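Local atomic coordinates of fatty acid amide hydrolase (Candida albicans, PDB entry 6KVR), a protein that probably hydrolyses amides of monocarboxylic acids, to a monocarboxylate and ammonium, as a member of the amidase signature family. Residues S156-M161 against G232-E237; I167-Y172 against T201-T206; C120-F125 against N215-T220; A239-G244 against S265-L270. One frame throughout, in Å; residues are numbered along the deposited sequence.

Contact 1 (S156-M161 against G232-E237)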
loop_
_atom_site.group_PDB
_atom_site.type_symbol
_atom_site.label_atom_id
_atom_site.label_comp_id
_atom_site.label_asym_id
_atom_site.label_seq_id
_atom_site.Cartn_x
_atom_site.Cartn_y
_atom_site.Cartn_z
ATOM N N SER A 156 6.234 10.937 25.112
ATOM C CA SER A 156 7.336 9.991 25.187
ATOM C C SER A 156 7.491 9.247 23.861
ATOM O O SER A 156 6.521 9.017 23.138
ATOM C CB SER A 156 7.117 8.994 26.325
ATOM O OG SER A 156 5.859 8.360 26.191
ATOM N N LEU A 157 8.725 8.852 23.560
ATOM C CA LEU A 157 9.112 8.365 22.240
ATOM C C LEU A 157 9.838 7.032 22.373
ATOM O O LEU A 157 10.759 6.896 23.188
ATOM C CB LEU A 157 10.013 9.378 21.539
ATOM C CG LEU A 157 9.421 10.757 21.249
ATOM C CD1 LEU A 157 10.523 11.696 20.877
ATOM C CD2 LEU A 157 8.358 10.689 20.149
ATOM N N LYS A 158 9.407 6.044 21.591
ATOM C CA LYS A 158 10.137 4.783 21.531
ATOM C C LYS A 158 11.543 5.051 21.003
ATOM O O LYS A 158 11.723 5.846 20.077
ATOM C CB LYS A 158 9.386 3.791 20.640
ATOM C CG LYS A 158 9.839 2.344 20.719
ATOM C CD LYS A 158 9.002 1.479 19.774
ATOM C CE LYS A 158 9.542 0.047 19.700
ATOM N NZ LYS A 158 8.528 -0.931 19.175
ATOM N N GLU A 159 12.539 4.404 21.619
ATOM C CA GLU A 159 13.939 4.722 21.328
ATOM C C GLU A 159 14.295 4.520 19.853
ATOM O O GLU A 159 15.054 5.313 19.282
ATOM C CB GLU A 159 14.872 3.882 22.212
ATOM C CG GLU A 159 16.358 4.305 22.156
ATOM C CD GLU A 159 17.123 3.773 20.918
ATOM O OE1 GLU A 159 16.610 2.864 20.215
ATOM O OE2 GLU A 159 18.239 4.277 20.640
ATOM N N GLN A 160 13.795 3.454 19.224
ATOM C CA GLN A 160 14.261 3.102 17.880
ATOM C C GLN A 160 13.995 4.191 16.834
ATOM O O GLN A 160 14.587 4.138 15.750
ATOM C CB GLN A 160 13.633 1.769 17.441
ATOM C CG GLN A 160 12.103 1.800 17.314
ATOM C CD GLN A 160 11.663 1.944 15.883
ATOM O OE1 GLN A 160 12.392 1.558 14.957
ATOM N NE2 GLN A 160 10.458 2.476 15.678
HETATM N N MSE A 161 13.151 5.173 17.123
HETATM C CA MSE A 161 12.928 6.262 16.172
HETATM C C MSE A 161 14.082 7.250 16.184
HETATM O O MSE A 161 14.522 7.676 17.253
HETATM C CB MSE A 161 11.622 7.004 16.474
HETATM C CG MSE A 161 10.387 6.144 16.366
HETATM SE SE MSE A 161 8.737 7.126 16.804
HETATM C CE MSE A 161 9.052 7.264 18.700
ATOM N N GLY A 232 5.915 -5.428 25.195
ATOM C CA GLY A 232 6.837 -4.965 24.176
ATOM C C GLY A 232 6.225 -5.187 22.809
ATOM O O GLY A 232 5.130 -5.730 22.683
ATOM N N SER A 233 6.959 -4.781 21.775
ATOM C CA SER A 233 8.287 -4.204 21.885
ATOM C C SER A 233 8.309 -2.715 22.265
ATOM O O SER A 233 9.375 -2.173 22.514
ATOM C CB SER A 233 9.062 -4.398 20.565
ATOM O OG SER A 233 8.591 -3.536 19.536
ATOM N N SER A 234 7.154 -2.044 22.314
ATOM C CA SER A 234 7.100 -0.694 22.884
ATOM C C SER A 234 6.997 -0.791 24.413
ATOM O O SER A 234 6.013 -0.398 25.032
ATOM C CB SER A 234 5.948 0.114 22.284
ATOM O OG SER A 234 5.826 -0.072 20.881
ATOM N N SER A 235 8.047 -1.347 25.028
ATOM C CA SER A 235 7.963 -1.732 26.436
ATOM C C SER A 235 7.858 -0.522 27.358
ATOM O O SER A 235 6.960 -0.449 28.211
ATOM C CB SER A 235 9.179 -2.564 26.827
ATOM O OG SER A 235 9.494 -3.475 25.802
ATOM N N GLY A 236 8.793 0.421 27.227
ATOM C CA GLY A 236 8.794 1.581 28.096
ATOM C C GLY A 236 7.607 2.485 27.866
ATOM O O GLY A 236 7.181 3.189 28.784
ATOM N N GLU A 237 7.061 2.495 26.643
ATOM C CA GLU A 237 5.861 3.291 26.385
ATOM C C GLU A 237 4.684 2.810 27.232
ATOM O O GLU A 237 3.987 3.615 27.846
ATOM C CB GLU A 237 5.508 3.276 24.893
ATOM C CG GLU A 237 6.563 3.994 24.052
ATOM C CD GLU A 237 6.723 5.441 24.490
ATOM O OE1 GLU A 237 5.709 6.042 24.918
ATOM O OE2 GLU A 237 7.857 5.962 24.467
#
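Lys-158 reaches Ser-233 with the end of its side chain. The bond from Lys-158 NZ to Ser-233 OG is 2.6 Å long. A second bond, from Lys-158 NZ to Ser-234 OG, is weak at 3.3 Å. NZ also bonds Ser-252, so three serines surround it. Ser-234 OG has its stronger partner in the carbonyl of Ser-257. The lysine chain leaves with CG anti to the backbone N (chi1 -167°) and stays extended beyond it, which carries NZ across to the serines. The peptide bond before Ser-233 is cis.

The other polar link lies at the start of 156-161. Ser-156 OG donates to Glu-237 OE1 at 2.6 Å and uses the syn lone pair of that oxygen. The carboxylate is turned back by a bend at chi2 (-59°). Glu-237 OE2 lies 3.1 Å from Leu-157 C, against the strand backbone. The nearby amides of Leu-157 and Lys-158 are badly angled for OE2 and do not bond it. OE2 probably pairs with Thr-201 OG1.

Packing is modest. Lys-158 CD rests 3.7 Å from Ser-234 OG, and Lys-158 CE sits 3.6 Å from Ser-233 O. Lys-158 CB and Glu-237 CG are 4.4 Å apart. All the touching residues are buried.

Strand 155-158 is thus joined to the start of helix 235-243. Lys-158, the cis serine Ser-233 and Ser-257, the predicted acyl-ester nucleophile next to Ser-233, fit the Ser-cisSer-Lys catalytic triad of amidase signature enzymes.

Contact 2 (I167-Y172 against T201-T206); sequences ITHGGY and TSQPQT
Gly-171 and Gln-203 form the tight part of this contact. Gln-203 NE2 lies 3.2 Å from Gly-171 N and 3.3 Å from Gly-170 C. Gln-203 CG sits between the backbone N and the carbonyl carbon (chi1 64°), and a bend at chi2 brings NE2 to the turn. The two nitrogens are both donors and do not bond each other. No hydrogen bond joins the two segments anywhere. Gln-203 NE2 bonds Glu-159 OE1, which also receives Gly-170 N. Gly-171 N bonds His-169 ND1 at 2.9 Å, with an angle of 155° at the hydrogen. Gly-171 N lies in the plane of the imidazole and helps hold the ring's rotation. The ring stands nearly upright to the Gln-203 amide, at 87°, with His-169 CE1 4.0 Å from Gln-203 NE2.

Residues 169-172 make a type I' beta turn, with glycines at its two middle positions. The turn presents bare backbone to 201-206. Gly-171 CA comes within 4.6 Å of Gln-205 CA, and Gly-171 O lies 3.9 Å from Gln-205 CA. The side chains of Gln-203 and Leu-207, a predicted substrate-binding residue, are about 4 Å apart, so the turn backs that predicted site.

The looser end is Tyr-172 against Thr-206. The Tyr-172 ring comes obliquely, with Tyr-172 CZ 3.9 Å from Thr-206 CA. Its hydroxyl bonds Gln-404. Helix 402-409 keeps this end buried.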
loop_
_atom_site.group_PDB
_atom_site.type_symbol
_atom_site.label_atom_id
_atom_site.label_comp_id
_atom_site.label_asym_id
_atom_site.label_seq_id
_atom_site.Cartn_x
_atom_site.Cartn_y
_atom_site.Cartn_z
ATOM N N ILE A 167 22.134 9.075 19.993
ATOM C CA ILE A 167 22.261 7.664 19.670
ATOM C C ILE A 167 20.888 7.098 19.384
ATOM O O ILE A 167 19.933 7.336 20.135
ATOM C CB ILE A 167 22.924 6.893 20.823
ATOM C CG1 ILE A 167 24.387 7.285 20.990
ATOM C CG2 ILE A 167 22.797 5.385 20.585
ATOM C CD1 ILE A 167 24.948 6.843 22.370
ATOM N N THR A 168 20.786 6.341 18.292
ATOM C CA THR A 168 19.581 5.607 17.939
ATOM C C THR A 168 20.009 4.194 17.572
ATOM O O THR A 168 20.567 3.967 16.494
ATOM C CB THR A 168 18.839 6.287 16.794
ATOM O OG1 THR A 168 18.567 7.636 17.168
ATOM C CG2 THR A 168 17.516 5.562 16.490
ATOM N N HIS A 169 19.760 3.250 18.467
ATOM C CA HIS A 169 20.299 1.917 18.302
ATOM C C HIS A 169 19.244 0.845 18.116
ATOM O O HIS A 169 19.591 -0.264 17.688
ATOM C CB HIS A 169 21.197 1.561 19.505
ATOM C CG HIS A 169 20.522 1.726 20.829
ATOM N ND1 HIS A 169 19.430 0.972 21.202
ATOM C CD2 HIS A 169 20.779 2.557 21.867
ATOM C CE1 HIS A 169 19.041 1.334 22.414
ATOM N NE2 HIS A 169 19.850 2.287 22.843
ATOM N N GLY A 170 17.979 1.132 18.414
ATOM C CA GLY A 170 16.918 0.158 18.187
ATOM C C GLY A 170 17.091 -1.148 18.934
ATOM O O GLY A 170 16.602 -2.191 18.469
ATOM N N GLY A 171 17.790 -1.122 20.081
ATOM C CA GLY A 171 18.091 -2.317 20.837
ATOM C C GLY A 171 19.313 -3.102 20.385
ATOM O O GLY A 171 19.640 -4.117 21.018
ATOM N N TYR A 172 20.000 -2.675 19.323
ATOM C CA TYR A 172 21.169 -3.385 18.802
ATOM C C TYR A 172 22.428 -2.702 19.318
ATOM O O TYR A 172 22.617 -1.499 19.101
ATOM C CB TYR A 172 21.177 -3.409 17.273
ATOM C CG TYR A 172 19.991 -4.108 16.639
ATOM C CD1 TYR A 172 19.936 -5.498 16.560
ATOM C CD2 TYR A 172 18.928 -3.381 16.119
ATOM C CE1 TYR A 172 18.856 -6.147 15.969
ATOM C CE2 TYR A 172 17.842 -4.015 15.543
ATOM C CZ TYR A 172 17.813 -5.399 15.473
ATOM O OH TYR A 172 16.741 -6.028 14.890
ATOM N N THR A 201 12.076 5.596 25.410
ATOM C CA THR A 201 11.693 4.445 26.216
ATOM C C THR A 201 12.271 3.147 25.673
ATOM O O THR A 201 12.652 3.041 24.503
ATOM C CB THR A 201 10.172 4.335 26.288
ATOM O OG1 THR A 201 9.624 4.454 24.968
ATOM C CG2 THR A 201 9.609 5.447 27.170
ATOM N N SER A 202 12.264 2.137 26.538
ATOM C CA SER A 202 12.956 0.881 26.304
ATOM C C SER A 202 12.195 -0.022 25.343
ATOM O O SER A 202 10.997 0.148 25.086
ATOM C CB SER A 202 13.201 0.136 27.617
ATOM O OG SER A 202 11.954 -0.174 28.230
ATOM N N GLN A 203 12.932 -1.002 24.830
ATOM C CA GLN A 203 12.483 -1.951 23.824
ATOM C C GLN A 203 13.388 -3.171 23.921
ATOM O O GLN A 203 14.532 -3.055 24.361
ATOM C CB GLN A 203 12.557 -1.333 22.423
ATOM C CG GLN A 203 13.986 -1.007 22.042
ATOM C CD GLN A 203 14.127 0.265 21.250
ATOM O OE1 GLN A 203 13.137 0.870 20.821
ATOM N NE2 GLN A 203 15.368 0.695 21.061
ATOM N N PRO A 204 12.907 -4.339 23.545
ATOM C CA PRO A 204 13.761 -5.529 23.580
ATOM C C PRO A 204 14.797 -5.539 22.465
ATOM O O PRO A 204 14.624 -4.920 21.413
ATOM C CB PRO A 204 12.762 -6.674 23.397
ATOM C CG PRO A 204 11.656 -6.022 22.561
ATOM C CD PRO A 204 11.519 -4.654 23.180
ATOM N N GLN A 205 15.889 -6.265 22.715
ATOM C CA GLN A 205 16.784 -6.687 21.646
ATOM C C GLN A 205 16.010 -7.421 20.545
ATOM O O GLN A 205 15.212 -8.326 20.827
ATOM C CB GLN A 205 17.866 -7.582 22.257
ATOM C CG GLN A 205 18.786 -8.293 21.291
ATOM C CD GLN A 205 19.507 -9.453 21.986
ATOM O OE1 GLN A 205 18.920 -10.512 22.229
ATOM N NE2 GLN A 205 20.771 -9.250 22.319
ATOM N N THR A 206 16.258 -7.022 19.290
ATOM C CA THR A 206 15.659 -7.444 18.009
ATOM C C THR A 206 14.307 -6.787 17.752
ATOM O O THR A 206 13.811 -6.872 16.622
ATOM C CB THR A 206 15.475 -8.974 17.831
ATOM O OG1 THR A 206 14.331 -9.443 18.571
ATOM C CG2 THR A 206 16.717 -9.766 18.244
#

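Contact 3 (C120-F125 against N215-T220)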
loop_
_atom_site.group_PDB
_atom_site.type_symbol
_atom_site.label_atom_id
_atom_site.label_comp_id
_atom_site.label_asym_id
_atom_site.label_seq_id
_atom_site.Cartn_x
_atom_site.Cartn_y
_atom_site.Cartn_z
ATOM N N CYS A 120 11.650 2.025 32.728
ATOM C CA CYS A 120 11.053 2.242 31.421
ATOM C C CYS A 120 11.843 3.174 30.495
ATOM O O CYS A 120 11.549 3.199 29.295
ATOM C CB CYS A 120 9.635 2.796 31.597
ATOM S SG CYS A 120 9.606 4.356 32.500
ATOM N N ALA A 121 12.831 3.925 30.987
ATOM C CA ALA A 121 13.583 4.852 30.143
ATOM C C ALA A 121 14.903 4.242 29.665
ATOM O O ALA A 121 15.546 3.478 30.394
ATOM C CB ALA A 121 13.864 6.162 30.886
HETATM N N MSE A 122 15.305 4.585 28.430
HETATM C CA MSE A 122 16.669 4.303 27.949
HETATM C C MSE A 122 17.524 5.563 27.903
HETATM O O MSE A 122 18.754 5.495 27.957
HETATM C CB MSE A 122 16.674 3.674 26.545
HETATM C CG MSE A 122 15.688 2.561 26.329
HETATM SE SE MSE A 122 16.352 1.131 25.121
HETATM C CE MSE A 122 18.070 1.022 26.012
ATOM N N GLU A 123 16.856 6.706 27.756
ATOM C CA GLU A 123 17.508 8.002 27.685
ATOM C C GLU A 123 16.598 9.010 28.362
ATOM O O GLU A 123 15.380 8.994 28.166
ATOM C CB GLU A 123 17.793 8.431 26.235
ATOM C CG GLU A 123 19.125 7.923 25.664
ATOM C CD GLU A 123 19.612 8.720 24.439
ATOM O OE1 GLU A 123 20.802 8.578 24.052
ATOM O OE2 GLU A 123 18.799 9.482 23.862
ATOM N N LEU A 124 17.193 9.874 29.172
ATOM C CA LEU A 124 16.470 10.931 29.857
ATOM C C LEU A 124 17.156 12.244 29.545
ATOM O O LEU A 124 18.385 12.322 29.586
ATOM C CB LEU A 124 16.459 10.698 31.359
ATOM C CG LEU A 124 15.273 9.966 31.963
ATOM C CD1 LEU A 124 15.548 9.738 33.455
ATOM C CD2 LEU A 124 14.042 10.804 31.756
ATOM N N PHE A 125 16.379 13.262 29.197
ATOM C CA PHE A 125 16.976 14.569 28.947
ATOM C C PHE A 125 15.987 15.631 29.430
ATOM O O PHE A 125 15.430 16.417 28.648
ATOM C CB PHE A 125 17.392 14.780 27.485
ATOM C CG PHE A 125 16.500 14.127 26.456
ATOM C CD1 PHE A 125 16.632 12.776 26.141
ATOM C CD2 PHE A 125 15.582 14.885 25.743
ATOM C CE1 PHE A 125 15.825 12.178 25.143
ATOM C CE2 PHE A 125 14.776 14.312 24.753
ATOM C CZ PHE A 125 14.896 12.951 24.455
ATOM N N ASN A 215 20.272 -5.743 26.277
ATOM C CA ASN A 215 21.595 -5.696 26.885
ATOM C C ASN A 215 22.003 -4.307 27.358
ATOM O O ASN A 215 23.123 -4.153 27.847
ATOM C CB ASN A 215 22.649 -6.224 25.908
ATOM C CG ASN A 215 22.697 -7.738 25.890
ATOM O OD1 ASN A 215 22.695 -8.376 26.945
ATOM N ND2 ASN A 215 22.715 -8.322 24.700
ATOM N N PHE A 216 21.152 -3.291 27.210
ATOM C CA PHE A 216 21.509 -1.962 27.706
ATOM C C PHE A 216 21.014 -1.766 29.140
ATOM O O PHE A 216 21.805 -1.499 30.043
ATOM C CB PHE A 216 20.921 -0.858 26.818
ATOM C CG PHE A 216 21.464 -0.803 25.416
ATOM C CD1 PHE A 216 20.984 -1.655 24.431
ATOM C CD2 PHE A 216 22.382 0.174 25.053
ATOM C CE1 PHE A 216 21.453 -1.567 23.116
ATOM C CE2 PHE A 216 22.846 0.265 23.743
ATOM C CZ PHE A 216 22.378 -0.604 22.779
ATOM N N THR A 217 19.708 -1.916 29.355
ATOM C CA THR A 217 19.063 -1.608 30.627
ATOM C C THR A 217 18.350 -2.789 31.274
ATOM O O THR A 217 17.747 -2.604 32.337
ATOM C CB THR A 217 18.030 -0.489 30.435
ATOM O OG1 THR A 217 17.053 -0.908 29.459
ATOM C CG2 THR A 217 18.713 0.793 29.959
ATOM N N GLY A 218 18.348 -3.973 30.650
ATOM C CA GLY A 218 17.716 -5.138 31.273
ATOM C C GLY A 218 16.221 -5.196 31.007
ATOM O O GLY A 218 15.780 -5.071 29.861
ATOM N N LEU A 219 15.431 -5.389 32.062
ATOM C CA LEU A 219 13.990 -5.594 31.945
ATOM C C LEU A 219 13.210 -4.363 32.388
ATOM O O LEU A 219 13.598 -3.658 33.326
ATOM C CB LEU A 219 13.528 -6.790 32.789
ATOM C CG LEU A 219 14.211 -8.130 32.578
ATOM C CD1 LEU A 219 13.936 -9.084 33.757
ATOM C CD2 LEU A 219 13.777 -8.738 31.235
ATOM N N THR A 220 12.085 -4.129 31.723
ATOM C CA THR A 220 11.130 -3.091 32.117
ATOM C C THR A 220 9.904 -3.759 32.728
ATOM O O THR A 220 9.429 -4.770 32.208
ATOM C CB THR A 220 10.755 -2.222 30.907
ATOM O OG1 THR A 220 11.938 -1.559 30.442
ATOM C CG2 THR A 220 9.671 -1.172 31.243
#
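Met-122, modelled as selenomethionine, sends its methyl to Phe-216 by a bent path. CG starts anti to the carbonyl carbon (chi1 -46°). The chain then turns at chi2 (-145°) and again at chi3 (47°), and these bends swing CE across to the other segment. There Met-122 CE meets Phe-216 CB at 3.5 Å. The ring carbon Phe-216 CG is a little farther from Met-122 CE, at 3.9 Å. The two side chains run at about a right angle. The touch is made by the methyl at the root of the phenylalanine.

Thr-217 receives the same methyl, with its CG2 4.0 Å from Met-122 CE. The methyl therefore sits against two consecutive residues of the 215-220 loop. Ala-121 adds backbone, its O lying 4.2 Å from Thr-217 CG2.

Met-122 and Glu-123 both face Arg-200, which makes a classic beta bulge. The chain turns a corner at Met-122. Strand 123-124 beyond it is an outermost strand of the large mixed sheet within this chain. Glu-123 forms a salt bridge with Arg-200 there.

A second touch lies at the other end. The Thr-220 methyl, CG2, stands anti to the backbone N, toward Cys-120. Thr-220 CG2 lies 3.7 Å from Cys-120 CA and 4.0 Å from Cys-120 CB. The hydroxyl of Thr-220 instead pairs with Ser-202 OG and with the carbonyl of Asn-119. No hydrogen bond links 120-125 to 215-220. Ala-239 of helix 235-243 packs against both Cys-120 and Thr-220.

Contact 4 (A239-G244 against S265-L270); sequences AIVGYG and SGCHGL
Cys-267 SG lies over the nitrogen end of the Val-241 to Gly-242 peptide, 4.0 Å from Gly-242 N. No aromatic ring meets another group across this contact, so the flat groups here are peptides. The carbonyl of Ser-265 points at the helix from the other segment. Ser-265 O receives a CA-H...O contact from Gly-242 CA, at 3.5 Å and 149° at the hydrogen. The lack of a side chain on Gly-242 lets the two backbones close in, with Gly-242 CA 5.0 Å from Gly-266 CA.

The apolar touch is between Val-241 and Cys-267. Val-241 CG1 is anti to its backbone N (chi1 174°), which lays that methyl against the cysteine. Val-241 CG1 is 3.7 Å from Cys-267 CB and equally near the sulfur. Ser-265 turns its side chain to the start of 239-244, where OG stays 3.9 Å from Ala-239 N. That hydroxyl bonds the carbonyl of Ser-230.

No direct hydrogen bond crosses the contact. One water makes the link. It donates to Gly-242 O at 2.7 Å and to Gly-266 O at 2.8 Å, and so satisfies two buried carbonyls near helix ends.

Both segments carry a helix end. Helix 235-243 stops in a Schellman motif at Gly-244, with positive phi. Helix 259-265 stops at Gly-266, also with positive phi. The C-terminal end of helix 235-243 packs on the glycine-ended turn that joins helix 259-265 to strand 268-271 of the central mixed sheet of the amidase fold.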
loop_
_atom_site.group_PDB
_atom_site.type_symbol
_atom_site.label_atom_id
_atom_site.label_comp_id
_atom_site.label_asym_id
_atom_site.label_seq_id
_atom_site.Cartn_x
_atom_site.Cartn_y
_atom_site.Cartn_z
ATOM N N ALA A 239 4.748 1.128 30.068
ATOM C CA ALA A 239 4.999 1.421 31.473
ATOM C C ALA A 239 4.763 2.898 31.772
ATOM O O ALA A 239 4.047 3.240 32.720
ATOM C CB ALA A 239 6.422 1.008 31.856
ATOM N N ILE A 240 5.341 3.794 30.965
ATOM C CA ILE A 240 5.314 5.212 31.324
ATOM C C ILE A 240 3.923 5.801 31.099
ATOM O O ILE A 240 3.468 6.649 31.869
ATOM C CB ILE A 240 6.403 5.998 30.565
ATOM C CG1 ILE A 240 6.500 7.420 31.106
ATOM C CG2 ILE A 240 6.092 6.088 29.066
ATOM C CD1 ILE A 240 7.695 8.190 30.563
ATOM N N VAL A 241 3.225 5.372 30.049
ATOM C CA VAL A 241 1.867 5.860 29.841
ATOM C C VAL A 241 0.942 5.305 30.921
ATOM O O VAL A 241 0.197 6.054 31.559
ATOM C CB VAL A 241 1.383 5.520 28.414
ATOM C CG1 VAL A 241 -0.086 5.892 28.217
ATOM C CG2 VAL A 241 2.250 6.237 27.376
ATOM N N GLY A 242 1.014 3.990 31.182
ATOM C CA GLY A 242 0.200 3.399 32.241
ATOM C C GLY A 242 0.415 4.033 33.606
ATOM O O GLY A 242 -0.514 4.123 34.408
ATOM N N TYR A 243 1.636 4.481 33.887
ATOM C CA TYR A 243 1.960 5.206 35.105
ATOM C C TYR A 243 1.568 6.679 35.047
ATOM O O TYR A 243 1.537 7.329 36.095
ATOM C CB TYR A 243 3.462 5.103 35.373
ATOM C CG TYR A 243 3.913 5.495 36.772
ATOM C CD1 TYR A 243 3.910 4.568 37.809
ATOM C CD2 TYR A 243 4.386 6.772 37.045
ATOM C CE1 TYR A 243 4.340 4.910 39.089
ATOM C CE2 TYR A 243 4.827 7.123 38.334
ATOM C CZ TYR A 243 4.801 6.191 39.340
ATOM O OH TYR A 243 5.229 6.535 40.605
ATOM N N GLY A 244 1.294 7.226 33.864
ATOM C CA GLY A 244 1.047 8.649 33.732
ATOM C C GLY A 244 2.290 9.504 33.609
ATOM O O GLY A 244 2.194 10.733 33.714
ATOM N N SER A 265 -0.195 -3.002 30.521
ATOM C CA SER A 265 0.281 -1.993 31.452
ATOM C C SER A 265 -0.790 -1.011 31.889
ATOM O O SER A 265 -0.468 -0.048 32.585
ATOM C CB SER A 265 1.444 -1.209 30.836
ATOM O OG SER A 265 2.589 -2.022 30.657
ATOM N N GLY A 266 -2.035 -1.193 31.465
ATOM C CA GLY A 266 -3.113 -0.360 31.955
ATOM C C GLY A 266 -3.394 0.926 31.204
ATOM O O GLY A 266 -3.832 1.899 31.831
ATOM N N CYS A 267 -3.184 0.974 29.884
ATOM C CA CYS A 267 -3.553 2.171 29.130
ATOM C C CYS A 267 -4.198 1.748 27.817
ATOM O O CYS A 267 -4.475 0.565 27.591
ATOM C CB CYS A 267 -2.346 3.094 28.920
ATOM S SG CYS A 267 -0.970 2.334 28.066
ATOM N N HIS A 268 -4.475 2.731 26.960
ATOM C CA HIS A 268 -5.105 2.510 25.663
ATOM C C HIS A 268 -4.071 2.683 24.560
ATOM O O HIS A 268 -3.118 3.455 24.704
ATOM C CB HIS A 268 -6.254 3.487 25.392
ATOM C CG HIS A 268 -7.277 3.574 26.484
ATOM N ND1 HIS A 268 -8.046 2.501 26.879
ATOM C CD2 HIS A 268 -7.686 4.628 27.234
ATOM C CE1 HIS A 268 -8.873 2.885 27.837
ATOM N NE2 HIS A 268 -8.675 4.170 28.071
ATOM N N GLY A 269 -4.277 1.971 23.446
ATOM C CA GLY A 269 -3.336 2.022 22.345
ATOM C C GLY A 269 -3.984 1.722 21.012
ATOM O O GLY A 269 -4.868 0.859 20.926
ATOM N N LEU A 270 -3.547 2.409 19.962
ATOM C CA LEU A 270 -4.112 2.228 18.628
ATOM C C LEU A 270 -3.057 1.711 17.660
ATOM O O LEU A 270 -2.033 2.368 17.447
ATOM C CB LEU A 270 -4.685 3.538 18.096
ATOM C CG LEU A 270 -5.167 3.410 16.650
ATOM C CD1 LEU A 270 -6.332 2.420 16.546
ATOM C CD2 LEU A 270 -5.561 4.788 16.099
HETATM O O HOH W 1 -3.043 3.848 33.618
#

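The chain meets 120-125 first, then 156-161, 167-172 and 201-206. Contact 2 is the first to close, at 201-206, and its loop lies wholly within those of contacts 1 and 3. Contact 3 closes next, at 215-220. Contact 1 closes at 232-237. It opened after contact 3 and closes after it, so these two cross. Contact 4 follows in series, from 239-244 to 265-270. Helix 235-243 serves both contact 1 and contact 4. Contacts 1, 3 and 4 reach the same mixed sheet, through strands 155-158, 123-124 and 268-271. Segment 201-206 starts at the end of strand 199-201 of that sheet, and there contact 2 touches contacts 1 and 3.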